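Local coordinates for protein HNH endonuclease (Geobacillus virus E2, PDB 5H0M) that probably cuts DNA as a thermophilic phage nicking endonuclease of the HNH family, and carries a zinc ion held by four cysteines, at residues I90-I94 against H118-T122. Residues are numbered along the deposited sequence; the frame is centred on the assembly and turned at random.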
loop_
_atom_site.group_PDB
_atom_site.type_symbol
_atom_site.label_atom_id
_atom_site.label_comp_id
_atom_site.label_asym_id
_atom_site.label_seq_id
_atom_site.Cartn_x
_atom_site.Cartn_y
_atom_site.Cartn_z
ATOM N N ILE A 90 1.606 -7.452 -5.320
ATOM C CA ILE A 90 2.010 -6.230 -4.628
ATOM C C ILE A 90 1.222 -6.130 -3.333
ATOM O O ILE A 90 0.121 -6.657 -3.248
ATOM C CB ILE A 90 1.803 -5.006 -5.547
ATOM C CG1 ILE A 90 2.551 -3.784 -5.018
ATOM C CG2 ILE A 90 0.339 -4.737 -5.776
ATOM C CD1 ILE A 90 2.712 -2.700 -6.059
ATOM N N VAL A 91 1.807 -5.492 -2.326
ATOM C CA VAL A 91 1.086 -5.144 -1.107
ATOM C C VAL A 91 0.896 -3.636 -1.120
ATOM O O VAL A 91 1.886 -2.896 -1.231
ATOM C CB VAL A 91 1.848 -5.568 0.155
ATOM C CG1 VAL A 91 1.141 -5.116 1.416
ATOM C CG2 VAL A 91 1.999 -7.078 0.188
ATOM N N ASP A 92 -0.357 -3.198 -1.004
ATOM C CA ASP A 92 -0.707 -1.765 -1.081
ATOM C C ASP A 92 -1.311 -1.264 0.229
ATOM O O ASP A 92 -2.057 -1.979 0.908
ATOM C CB ASP A 92 -1.697 -1.508 -2.221
ATOM C CG ASP A 92 -1.796 -0.023 -2.623
ATOM O OD1 ASP A 92 -0.839 0.763 -2.388
ATOM O OD2 ASP A 92 -2.831 0.357 -3.201
ATOM N N HIS A 93 -0.988 -0.013 0.545
ATOM C CA HIS A 93 -1.615 0.721 1.641
ATOM C C HIS A 93 -3.025 1.117 1.275
ATOM O O HIS A 93 -3.246 1.700 0.206
ATOM C CB HIS A 93 -0.799 1.966 1.964
ATOM C CG HIS A 93 0.528 1.663 2.584
ATOM N ND1 HIS A 93 1.624 1.302 1.842
ATOM C CD2 HIS A 93 0.921 1.635 3.879
ATOM C CE1 HIS A 93 2.646 1.075 2.651
ATOM N NE2 HIS A 93 2.240 1.256 3.893
ATOM N N ILE A 94 -3.972 0.843 2.160
ATOM C CA ILE A 94 -5.377 1.207 1.887
ATOM C C ILE A 94 -5.516 2.726 1.923
ATOM O O ILE A 94 -5.873 3.352 0.919
ATOM C CB ILE A 94 -6.346 0.532 2.855
ATOM C CG1 ILE A 94 -6.271 -0.986 2.747
ATOM C CG2 ILE A 94 -7.754 1.072 2.612
ATOM C CD1 ILE A 94 -7.137 -1.723 3.741
ATOM N N HIS A 118 -4.716 -3.411 -8.261
ATOM C CA HIS A 118 -3.900 -2.251 -7.882
ATOM C C HIS A 118 -4.185 -1.065 -8.804
ATOM O O HIS A 118 -4.301 0.081 -8.364
ATOM C CB HIS A 118 -2.416 -2.589 -7.902
ATOM C CG HIS A 118 -1.549 -1.460 -7.438
ATOM N ND1 HIS A 118 -0.792 -0.709 -8.307
ATOM C CD2 HIS A 118 -1.336 -0.940 -6.206
ATOM C CE1 HIS A 118 -0.137 0.216 -7.625
ATOM N NE2 HIS A 118 -0.443 0.091 -6.349
ATOM N N ASN A 119 -4.327 -1.340 -10.102
ATOM C CA ASN A 119 -4.670 -0.302 -11.065
ATOM C C ASN A 119 -6.042 0.296 -10.787
ATOM O O ASN A 119 -6.223 1.523 -10.814
ATOM C CB ASN A 119 -4.619 -0.895 -12.473
ATOM C CG ASN A 119 -4.841 0.140 -13.547
ATOM O OD1 ASN A 119 -3.985 1.001 -13.783
ATOM N ND2 ASN A 119 -5.993 0.070 -14.209
ATOM N N ARG A 120 -7.020 -0.554 -10.504
ATOM C CA ARG A 120 -8.358 -0.084 -10.168
ATOM C C ARG A 120 -8.314 0.779 -8.920
ATOM O O ARG A 120 -8.929 1.841 -8.870
ATOM C CB ARG A 120 -9.321 -1.266 -9.974
ATOM C CG ARG A 120 -10.674 -0.881 -9.425
ATOM C CD ARG A 120 -11.675 -2.012 -9.430
ATOM N NE ARG A 120 -11.231 -3.174 -8.661
ATOM C CZ ARG A 120 -11.958 -4.273 -8.468
ATOM N NH1 ARG A 120 -13.182 -4.378 -8.984
ATOM N NH2 ARG A 120 -11.469 -5.277 -7.748
ATOM N N LYS A 121 -7.603 0.303 -7.903
ATOM C CA LYS A 121 -7.515 1.024 -6.631
ATOM C C LYS A 121 -6.840 2.369 -6.821
ATOM O O LYS A 121 -7.212 3.355 -6.175
ATOM C CB LYS A 121 -6.770 0.221 -5.574
ATOM C CG LYS A 121 -6.648 0.955 -4.235
ATOM C CD LYS A 121 -6.166 0.057 -3.127
ATOM C CE LYS A 121 -6.084 0.853 -1.830
ATOM N NZ LYS A 121 -5.075 1.944 -1.848
ATOM N N THR A 122 -5.851 2.436 -7.706
ATOM C CA THR A 122 -5.175 3.710 -7.979
ATOM C C THR A 122 -6.168 4.744 -8.501
ATOM O O THR A 122 -6.162 5.896 -8.069
ATOM C CB THR A 122 -4.013 3.514 -8.957
ATOM O OG1 THR A 122 -3.025 2.692 -8.331
ATOM C CG2 THR A 122 -3.390 4.850 -9.366
HETATM O O HOH W 1 -3.047 2.265 -5.313
HETATM O O HOH W 2 0.176 2.396 -4.674
#
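Lys121 reaches from helix 115-129 to the end of strand 90-93, where its NZ makes three hydrogen bonds. Lys121 NZ lies 2.8 Å from His93 O and 3.2 Å from Ile94 O. The third, Lys121 NZ to Asp92 OD2 at 3.1 Å, is also a salt bridge and meets the oxygen from above the carboxylate plane, 54° out of it. The Lys121 chain bends only at its last torsion (chi4 -65°), which turns NZ to the two carbonyls. Asp125 gives the ammonium a second carboxylate. Strands 90-93 and 110-113 pair antiparallel and helix 115-129 follows, the beta-beta-alpha metal motif of HNH nucleases. As in relatives, Asp92 and His118 probably bind the catalytic metal, and His93, its NE2 bonded to Arg104 O, fits the general base. No metal sits there; the zinc is at the four cysteines, about 8 Å from the His118 side chain. Instead, a water links Asp92 OD1 to His118 NE2. Asp92 CG lies in plane at the ring edge, the planes 70° apart. A second water donates to Asp92 OD2 and Thr122 OG1; that hydroxyl donates to His118 O. In nonpolar contact, Ile90 CD1 covers one His118 face and Ile90 CG2 lies 4.1 Å from His118 CB.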